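Local atomic coordinates of aminotransferase, class I (Staphylococcus aureus, PDB entry 2O1B), a protein that probably catalyses the PLP-dependent transfer of an amino group between an amino acid and a 2-oxo acid, as aspartate aminotransferases do. Residues 111-116 and 274-279; 324-329 and 395-400; 341-346 and 376-381. All coordinates share one frame; numbering follows the deposited sequence.

Contact 1: residues 111-116 and 274-279; sequences EVCILY and ALKKYQ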
loop_
_atom_site.group_PDB
_atom_site.type_symbol
_atom_site.label_atom_id
_atom_site.label_comp_id
_atom_site.label_asym_id
_atom_site.label_seq_id
_atom_site.Cartn_x
_atom_site.Cartn_y
_atom_site.Cartn_z
ATOM N N GLU A 111 5.052 10.013 17.216
ATOM C CA GLU A 111 6.364 9.563 16.741
ATOM C C GLU A 111 6.393 8.125 16.221
ATOM O O GLU A 111 7.456 7.521 16.116
ATOM C CB GLU A 111 7.423 9.790 17.839
ATOM C CG GLU A 111 7.539 11.264 18.230
ATOM C CD GLU A 111 8.459 11.543 19.403
ATOM O OE1 GLU A 111 8.541 10.711 20.327
ATOM O OE2 GLU A 111 9.084 12.631 19.405
ATOM N N VAL A 112 5.221 7.599 15.867
ATOM C CA VAL A 112 5.095 6.243 15.351
ATOM C C VAL A 112 4.098 6.190 14.190
ATOM O O VAL A 112 2.969 6.662 14.322
ATOM C CB VAL A 112 4.638 5.262 16.465
ATOM C CG1 VAL A 112 4.416 3.891 15.892
ATOM C CG2 VAL A 112 5.665 5.191 17.591
ATOM N N CYS A 113 4.527 5.614 13.065
ATOM C CA CYS A 113 3.657 5.379 11.901
ATOM C C CYS A 113 3.891 3.971 11.389
ATOM O O CYS A 113 5.012 3.624 10.994
ATOM C CB CYS A 113 3.945 6.384 10.775
ATOM S SG CYS A 113 2.903 6.186 9.292
ATOM N N ILE A 114 2.843 3.158 11.416
ATOM C CA ILE A 114 2.897 1.793 10.912
ATOM C C ILE A 114 2.977 1.780 9.386
ATOM O O ILE A 114 2.306 2.577 8.730
ATOM C CB ILE A 114 1.656 1.011 11.377
ATOM C CG1 ILE A 114 1.789 0.674 12.860
ATOM C CG2 ILE A 114 1.523 -0.285 10.636
ATOM C CD1 ILE A 114 0.967 1.524 13.763
ATOM N N LEU A 115 3.800 0.880 8.834
ATOM C CA LEU A 115 4.023 0.803 7.379
ATOM C C LEU A 115 3.589 -0.534 6.789
ATOM O O LEU A 115 3.748 -1.573 7.419
ATOM C CB LEU A 115 5.494 1.083 7.021
ATOM C CG LEU A 115 6.112 2.418 7.467
ATOM C CD1 LEU A 115 7.602 2.483 7.150
ATOM C CD2 LEU A 115 5.379 3.605 6.858
ATOM N N TYR A 116 3.058 -0.490 5.569
ATOM C CA TYR A 116 2.589 -1.679 4.854
ATOM C C TYR A 116 3.766 -2.311 4.100
ATOM O O TYR A 116 3.780 -2.361 2.862
ATOM C CB TYR A 116 1.477 -1.289 3.878
ATOM C CG TYR A 116 0.324 -0.562 4.535
ATOM C CD1 TYR A 116 -0.789 -1.261 4.988
ATOM C CD2 TYR A 116 0.348 0.827 4.708
ATOM C CE1 TYR A 116 -1.856 -0.603 5.599
ATOM C CE2 TYR A 116 -0.713 1.498 5.320
ATOM C CZ TYR A 116 -1.810 0.774 5.768
ATOM O OH TYR A 116 -2.873 1.414 6.369
ATOM N N ALA A 274 3.257 13.715 8.657
ATOM C CA ALA A 274 3.062 13.810 7.200
ATOM C C ALA A 274 2.823 12.421 6.601
ATOM O O ALA A 274 1.894 12.228 5.811
ATOM C CB ALA A 274 4.253 14.493 6.532
ATOM N N LEU A 275 3.653 11.454 6.984
ATOM C CA LEU A 275 3.434 10.068 6.569
ATOM C C LEU A 275 2.054 9.562 6.971
ATOM O O LEU A 275 1.348 8.993 6.146
ATOM C CB LEU A 275 4.497 9.143 7.140
ATOM C CG LEU A 275 5.748 8.938 6.308
ATOM C CD1 LEU A 275 6.803 8.220 7.150
ATOM C CD2 LEU A 275 5.421 8.158 5.027
ATOM N N LYS A 276 1.685 9.773 8.237
ATOM C CA LYS A 276 0.373 9.361 8.748
ATOM C C LYS A 276 -0.746 9.990 7.912
ATOM O O LYS A 276 -1.665 9.307 7.492
ATOM C CB LYS A 276 0.212 9.731 10.230
ATOM C CG LYS A 276 1.084 8.914 11.186
ATOM C CD LYS A 276 0.827 9.290 12.633
ATOM C CE LYS A 276 -0.482 8.668 13.136
ATOM N NZ LYS A 276 -0.739 8.903 14.584
ATOM N N LYS A 277 -0.659 11.289 7.645
ATOM C CA LYS A 277 -1.662 11.925 6.797
ATOM C C LYS A 277 -1.717 11.286 5.396
ATOM O O LYS A 277 -2.794 11.029 4.850
ATOM C CB LYS A 277 -1.421 13.432 6.681
ATOM C CG LYS A 277 -2.602 14.137 6.069
ATOM C CD LYS A 277 -2.318 15.575 5.738
ATOM C CE LYS A 277 -3.326 16.072 4.721
ATOM N NZ LYS A 277 -4.718 15.659 5.058
ATOM N N TYR A 278 -0.554 11.031 4.818
ATOM C CA TYR A 278 -0.492 10.426 3.494
ATOM C C TYR A 278 -1.202 9.079 3.488
ATOM O O TYR A 278 -1.950 8.770 2.558
ATOM C CB TYR A 278 0.961 10.234 3.075
ATOM C CG TYR A 278 1.135 9.567 1.727
ATOM C CD1 TYR A 278 1.461 8.213 1.631
ATOM C CD2 TYR A 278 0.968 10.289 0.549
ATOM C CE1 TYR A 278 1.635 7.606 0.392
ATOM C CE2 TYR A 278 1.126 9.682 -0.690
ATOM C CZ TYR A 278 1.462 8.347 -0.761
ATOM O OH TYR A 278 1.629 7.763 -1.994
ATOM N N GLN A 279 -0.977 8.294 4.537
ATOM C CA GLN A 279 -1.566 6.964 4.626
ATOM C C GLN A 279 -3.080 6.954 4.918
ATOM O O GLN A 279 -3.740 5.954 4.655
ATOM C CB GLN A 279 -0.762 6.067 5.580
ATOM C CG GLN A 279 0.675 5.841 5.062
ATOM C CD GLN A 279 1.487 4.788 5.796
ATOM O OE1 GLN A 279 2.481 4.287 5.250
ATOM N NE2 GLN A 279 1.107 4.465 7.038
HETATM O O HOH W 1 0.615 6.583 15.526
HETATM O O HOH W 2 3.451 2.123 4.140
#
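Cys113 and Gln279 join the edge strand 112-115 of the seven-stranded mixed sheet, the core of the large PLP-binding domain in this fold type I aminotransferase, to helix 269-282, which lies against it. The two short axes come within 8.5 Å and make an angle of 42°. Gln279 does most of the work. Extended beyond CG, the side chain carries its amide to the strand backbone, where NE2 donates to Ile114 O at 2.8 Å. That bond is nearly straight, 169° at the hydrogen, and the acceptor sits in the plane of the Gln279 amide. The other end of the amide is fixed by a water that donates to Gln279 OE1 (2.6 Å) and accepts from Tyr116 N. With both ends engaged, the amide has little freedom to flip. Leu115 crosses the glutamine at about a right angle and brings CD2 to 3.4 Å from Gln279 OE1. The Tyr116 ring, its plane tilted 60° from the amide, passes with CE2 3.9 Å from Gln279 NE2.

Further back along the strand, the sulfur of Cys113 is anti to the backbone N and points into the helix. There Cys113 SG touches Gln279 NE2 at 3.4 Å, a contact and not a hydrogen bond, and rests 3.8 Å from Lys276 CG and 4.0 Å from Leu275 CB. The lysine then bends at chi3 and follows the strand backwards. Its NZ bonds to Glu109 O and, through a second water, to Val112 O. Strand 112-115 is paired on its inner side with strand 263-267, while Val112 and Ile114 pack on helix 88-102. Tyr278 of helix 269-282 touches helix 118-129 and also meets Tyr278 of the second subunit.

Contact 2: residues 324-329 and 395-400; sequences AKADLP and RLTELA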
loop_
_atom_site.group_PDB
_atom_site.type_symbol
_atom_site.label_atom_id
_atom_site.label_comp_id
_atom_site.label_asym_id
_atom_site.label_seq_id
_atom_site.Cartn_x
_atom_site.Cartn_y
_atom_site.Cartn_z
ATOM N N ALA A 324 38.956 -15.137 0.664
ATOM C CA ALA A 324 40.255 -14.588 1.044
ATOM C C ALA A 324 41.409 -15.553 0.762
ATOM O O ALA A 324 42.487 -15.133 0.340
ATOM C CB ALA A 324 40.241 -14.161 2.506
ATOM N N LYS A 325 41.172 -16.844 0.986
ATOM C CA LYS A 325 42.186 -17.873 0.766
ATOM C C LYS A 325 42.589 -18.001 -0.705
ATOM O O LYS A 325 43.743 -18.334 -1.018
ATOM C CB LYS A 325 41.702 -19.225 1.286
ATOM C CG LYS A 325 41.912 -19.433 2.782
ATOM C CD LYS A 325 41.707 -20.899 3.162
ATOM C CE LYS A 325 41.807 -21.126 4.676
ATOM N NZ LYS A 325 40.613 -20.621 5.417
ATOM N N ALA A 326 41.636 -17.744 -1.599
ATOM C CA ALA A 326 41.876 -17.842 -3.041
ATOM C C ALA A 326 42.172 -16.469 -3.664
ATOM O O ALA A 326 42.214 -16.330 -4.888
ATOM C CB ALA A 326 40.696 -18.518 -3.733
ATOM N N ASP A 327 42.392 -15.473 -2.807
ATOM C CA ASP A 327 42.703 -14.107 -3.227
ATOM C C ASP A 327 41.665 -13.535 -4.204
ATOM O O ASP A 327 42.028 -12.990 -5.251
ATOM C CB ASP A 327 44.124 -14.005 -3.823
ATOM C CG ASP A 327 45.224 -14.243 -2.787
ATOM O OD1 ASP A 327 45.163 -13.639 -1.693
ATOM O OD2 ASP A 327 46.158 -15.036 -3.073
ATOM N N LEU A 328 40.383 -13.686 -3.866
ATOM C CA LEU A 328 39.305 -12.980 -4.550
ATOM C C LEU A 328 39.055 -11.711 -3.741
ATOM O O LEU A 328 38.794 -11.805 -2.543
ATOM C CB LEU A 328 38.019 -13.818 -4.562
ATOM C CG LEU A 328 37.742 -15.075 -5.411
ATOM C CD1 LEU A 328 36.997 -14.732 -6.687
ATOM C CD2 LEU A 328 38.964 -15.920 -5.716
ATOM N N PRO A 329 39.151 -10.527 -4.373
ATOM C CA PRO A 329 38.944 -9.245 -3.675
ATOM C C PRO A 329 37.472 -8.910 -3.364
ATOM O O PRO A 329 36.639 -8.829 -4.271
ATOM C CB PRO A 329 39.518 -8.214 -4.648
ATOM C CG PRO A 329 39.381 -8.850 -5.991
ATOM C CD PRO A 329 39.507 -10.338 -5.789
ATOM N N ARG A 395 32.764 -22.852 -6.323
ATOM C CA ARG A 395 32.527 -22.410 -7.701
ATOM C C ARG A 395 33.247 -21.091 -7.979
ATOM O O ARG A 395 33.940 -20.956 -8.987
ATOM C CB ARG A 395 31.028 -22.250 -7.988
ATOM C CG ARG A 395 30.274 -23.557 -8.176
ATOM C CD ARG A 395 28.890 -23.293 -8.747
ATOM N NE ARG A 395 28.028 -24.468 -8.653
ATOM C CZ ARG A 395 26.757 -24.500 -9.043
ATOM N NH1 ARG A 395 26.183 -23.422 -9.566
ATOM N NH2 ARG A 395 26.054 -25.614 -8.903
ATOM N N LEU A 396 33.082 -20.136 -7.064
ATOM C CA LEU A 396 33.671 -18.801 -7.178
ATOM C C LEU A 396 35.198 -18.751 -7.061
ATOM O O LEU A 396 35.852 -17.987 -7.776
ATOM C CB LEU A 396 33.039 -17.866 -6.149
ATOM C CG LEU A 396 31.616 -17.427 -6.494
ATOM C CD1 LEU A 396 30.965 -16.764 -5.300
ATOM C CD2 LEU A 396 31.638 -16.486 -7.692
ATOM N N THR A 397 35.759 -19.565 -6.166
ATOM C CA THR A 397 37.217 -19.619 -5.962
ATOM C C THR A 397 37.963 -20.164 -7.185
ATOM O O THR A 397 39.124 -19.822 -7.418
ATOM C CB THR A 397 37.599 -20.439 -4.710
ATOM O OG1 THR A 397 37.048 -21.754 -4.809
ATOM C CG2 THR A 397 37.080 -19.776 -3.456
ATOM N N GLU A 398 37.288 -21.011 -7.961
ATOM C CA GLU A 398 37.808 -21.500 -9.237
ATOM C C GLU A 398 38.125 -20.342 -10.196
ATOM O O GLU A 398 38.930 -20.489 -11.119
ATOM C CB GLU A 398 36.801 -22.470 -9.870
ATOM C CG GLU A 398 37.347 -23.331 -11.011
ATOM C CD GLU A 398 37.211 -22.686 -12.395
ATOM O OE1 GLU A 398 36.467 -21.694 -12.540
ATOM O OE2 GLU A 398 37.843 -23.181 -13.346
ATOM N N LEU A 399 37.503 -19.191 -9.955
ATOM C CA LEU A 399 37.650 -18.026 -10.828
ATOM C C LEU A 399 38.784 -17.095 -10.403
ATOM O O LEU A 399 38.937 -16.006 -10.957
ATOM C CB LEU A 399 36.327 -17.258 -10.917
ATOM C CG LEU A 399 35.097 -18.041 -11.390
ATOM C CD1 LEU A 399 33.836 -17.210 -11.191
ATOM C CD2 LEU A 399 35.259 -18.469 -12.850
ATOM N N ALA A 400 39.581 -17.538 -9.431
ATOM C CA ALA A 400 40.722 -16.765 -8.920
ATOM C C ALA A 400 41.661 -16.278 -10.028
ATOM O O ALA A 400 42.198 -15.173 -9.948
ATOM C CB ALA A 400 41.500 -17.587 -7.900
#
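Thr397 OG1, turned back onto its own helix to bond Ile394 O and, more weakly, Ala393 O, belongs to the residue whose apolar side meets Ala326. With the hydroxyl between the backbone N and the carbonyl carbon (chi1 56°), methyl CG2 is carried round toward Ala326, and both CB and CG2 of Thr397 lie 3.8 Å from Ala326 CB. No hydrogen bond crosses between residues 324-329 and 395-400; what joins them is close packing of Ala326 and Leu328, at the end of helix 302-325, on Leu396, Thr397 and Ala400.

Helix 302-325 stops in a Schellman motif. Asp327, the C-prime residue with positive phi, gives its N to Ala324 O at 3.2 Å, and Leu328 N goes back to Leu323 O. The turn swings the chain so that Ala326 and Leu328 both reach the second segment. Ala400 CB fits between them, 3.3 Å from Ala326 O and 3.7 Å from Leu328 CD2. The other branch of the leucine takes a different target: Leu328 CD1 comes to 3.6 Å from Leu396 O, and the two methyls lie against the same side of the 396-400 backbone.

Deeper in, Leu396 touches Phe319 of helix 302-325 and Leu356 of helix 349-360, and Leu399 lies on Phe355 of that same helix. Tyr403, near the C-terminus, covers Leu328 and Pro329. The contact thus ties the end of helix 302-325 to the last helix of the chain, next to helix 349-360 and just ahead of strand 330-331.

Contact 3: residues 341-346 and 376-381; sequences LETPPG and RYVRIS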
loop_
_atom_site.group_PDB
_atom_site.type_symbol
_atom_site.label_atom_id
_atom_site.label_comp_id
_atom_site.label_asym_id
_atom_site.label_seq_id
_atom_site.Cartn_x
_atom_site.Cartn_y
_atom_site.Cartn_z
ATOM N N LEU A 341 31.352 -8.079 -3.667
ATOM C CA LEU A 341 32.497 -8.706 -4.343
ATOM C C LEU A 341 32.941 -7.868 -5.535
ATOM O O LEU A 341 32.111 -7.443 -6.331
ATOM C CB LEU A 341 32.077 -10.088 -4.873
ATOM C CG LEU A 341 32.983 -11.309 -5.116
ATOM C CD1 LEU A 341 32.656 -11.907 -6.476
ATOM C CD2 LEU A 341 34.485 -11.067 -4.999
ATOM N N GLU A 342 34.248 -7.649 -5.671
ATOM C CA GLU A 342 34.798 -7.015 -6.875
ATOM C C GLU A 342 34.593 -7.888 -8.106
ATOM O O GLU A 342 34.716 -9.117 -8.036
ATOM C CB GLU A 342 36.300 -6.741 -6.712
ATOM C CG GLU A 342 36.645 -5.716 -5.638
ATOM C CD GLU A 342 38.024 -5.083 -5.826
ATOM O OE1 GLU A 342 38.486 -4.946 -6.978
ATOM O OE2 GLU A 342 38.646 -4.724 -4.809
ATOM N N THR A 343 34.261 -7.252 -9.230
ATOM C CA THR A 343 34.362 -7.910 -10.524
ATOM C C THR A 343 35.839 -7.984 -10.944
ATOM O O THR A 343 36.648 -7.125 -10.557
ATOM C CB THR A 343 33.550 -7.206 -11.622
ATOM O OG1 THR A 343 34.062 -5.882 -11.844
ATOM C CG2 THR A 343 32.065 -7.170 -11.257
ATOM N N PRO A 344 36.202 -9.016 -11.728
ATOM C CA PRO A 344 37.575 -9.123 -12.189
ATOM C C PRO A 344 37.816 -8.139 -13.314
ATOM O O PRO A 344 36.840 -7.642 -13.897
ATOM C CB PRO A 344 37.658 -10.558 -12.710
ATOM C CG PRO A 344 36.292 -10.949 -13.021
ATOM C CD PRO A 344 35.367 -10.123 -12.220
ATOM N N PRO A 345 39.097 -7.831 -13.610
ATOM C CA PRO A 345 39.363 -6.926 -14.730
ATOM C C PRO A 345 38.742 -7.435 -16.037
ATOM O O PRO A 345 38.714 -8.648 -16.290
ATOM C CB PRO A 345 40.898 -6.888 -14.829
ATOM C CG PRO A 345 41.416 -7.883 -13.861
ATOM C CD PRO A 345 40.327 -8.265 -12.920
ATOM N N GLY A 346 38.233 -6.507 -16.843
ATOM C CA GLY A 346 37.636 -6.841 -18.130
ATOM C C GLY A 346 36.167 -7.233 -18.058
ATOM O O GLY A 346 35.561 -7.510 -19.083
ATOM N N ARG A 376 31.635 -1.937 -10.656
ATOM C CA ARG A 376 32.633 -3.007 -10.653
ATOM C C ARG A 376 32.562 -3.897 -9.412
ATOM O O ARG A 376 33.582 -4.367 -8.898
ATOM C CB ARG A 376 34.035 -2.451 -10.896
ATOM C CG ARG A 376 34.114 -1.615 -12.179
ATOM C CD ARG A 376 35.280 -1.995 -13.065
ATOM N NE ARG A 376 35.188 -1.336 -14.373
ATOM C CZ ARG A 376 34.989 -1.954 -15.535
ATOM N NH1 ARG A 376 34.875 -3.281 -15.596
ATOM N NH2 ARG A 376 34.923 -1.240 -16.654
ATOM N N TYR A 377 31.334 -4.127 -8.953
ATOM C CA TYR A 377 31.059 -5.066 -7.874
ATOM C C TYR A 377 29.801 -5.856 -8.165
ATOM O O TYR A 377 28.973 -5.442 -8.962
ATOM C CB TYR A 377 30.800 -4.346 -6.562
ATOM C CG TYR A 377 31.978 -3.654 -5.954
ATOM C CD1 TYR A 377 32.732 -4.276 -4.964
ATOM C CD2 TYR A 377 32.338 -2.373 -6.361
ATOM C CE1 TYR A 377 33.823 -3.646 -4.402
ATOM C CE2 TYR A 377 33.423 -1.732 -5.796
ATOM C CZ TYR A 377 34.160 -2.378 -4.820
ATOM O OH TYR A 377 35.239 -1.737 -4.245
ATOM N N VAL A 378 29.659 -6.976 -7.476
ATOM C CA VAL A 378 28.416 -7.715 -7.459
ATOM C C VAL A 378 28.032 -7.997 -6.010
ATOM O O VAL A 378 28.905 -8.096 -5.140
ATOM C CB VAL A 378 28.496 -9.022 -8.292
ATOM C CG1 VAL A 378 28.735 -8.696 -9.774
ATOM C CG2 VAL A 378 29.587 -9.955 -7.753
ATOM N N ARG A 379 26.726 -8.101 -5.765
ATOM C CA ARG A 379 26.198 -8.405 -4.442
ATOM C C ARG A 379 25.824 -9.882 -4.354
ATOM O O ARG A 379 25.149 -10.429 -5.235
ATOM C CB ARG A 379 24.973 -7.530 -4.163
ATOM C CG ARG A 379 24.547 -7.463 -2.699
ATOM C CD ARG A 379 23.142 -6.859 -2.581
ATOM N NE ARG A 379 22.126 -7.765 -3.121
ATOM C CZ ARG A 379 20.817 -7.508 -3.173
ATOM N NH1 ARG A 379 20.322 -6.363 -2.702
ATOM N NH2 ARG A 379 19.991 -8.411 -3.685
ATOM N N ILE A 380 26.267 -10.519 -3.284
ATOM C CA ILE A 380 26.127 -11.960 -3.123
ATOM C C ILE A 380 25.365 -12.227 -1.838
ATOM O O ILE A 380 25.818 -11.856 -0.752
ATOM C CB ILE A 380 27.511 -12.641 -3.100
ATOM C CG1 ILE A 380 28.124 -12.621 -4.513
ATOM C CG2 ILE A 380 27.419 -14.058 -2.536
ATOM C CD1 ILE A 380 29.544 -13.136 -4.589
ATOM N N SER A 381 24.196 -12.843 -1.970
ATOM C CA SER A 381 23.346 -13.125 -0.814
ATOM C C SER A 381 23.749 -14.409 -0.109
ATOM O O SER A 381 23.875 -15.461 -0.738
ATOM C CB SER A 381 21.890 -13.225 -1.235
ATOM O OG SER A 381 21.072 -13.599 -0.132
HETATM O O HOH W 3 36.065 -3.119 -8.524
HETATM O O HOH W 4 36.429 -4.840 -13.518
#
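Leu341 and Val378 exchange two backbone hydrogen bonds as an antiparallel hydrogen-bonded pair in the four-stranded sheet of the small domain: Val378 N to Leu341 O at 2.7 Å and Leu341 N to Val378 O at 2.9 Å. The pairing continues past the end of strand 338-342, where Thr343 N donates to Arg376 O at 3.0 Å. This donor stands 56° out of the carbonyl plane, and a water donates a second bond to Arg376 O. Another water links Arg376 NH1 with Pro344 O.

On one face of the sheet, Leu341 and Val378 run abreast in the same direction, with Leu341 CB 3.8 Å from Val378 CG2. Leu341 CG is anti to the backbone N (chi1 -153°), and the branch CD1 reaches Ile380 CD1 at 3.8 Å. Phe352 of helix 349-360 covers Leu341, Val378 and Thr343. Thr343 OG1 bonds Tyr347 O, while Thr343 CG2 lies against the peptide link between Arg376 and Tyr377.

Tyr377 belongs to the other face, its ring stacked with that of Trp340. Farther along strand 377-381, Arg379 bonds Asn192 of the PLP pocket. Back at the strand end, Glu342 runs alongside Tyr377, carboxylate and ring planes 56° apart, and Glu342 CG lies 3.7 Å from Tyr377 CE1.

Contact 1 stands apart, on the edge of the large-domain sheet, its centre 46 Å from contact 2's and 37 Å from contact 3's, across the middle of the chain. It is complete before the others begin. Contacts 2 and 3 share the small domain, with centres 12 Å apart: residues 324-329 come first, then 341-346 and 376-381, and finally 395-400, so the strand pair is enclosed by the helix-end contact. They meet directly where Pro329 O probably accepts a hydrogen bond from Glu342 N and Leu396 CD1 packs on Ile380 CD1. They hold the small domain together, while contact 1 has the Leu115 side chain about 7 Å from PLP and its helix against the second subunit.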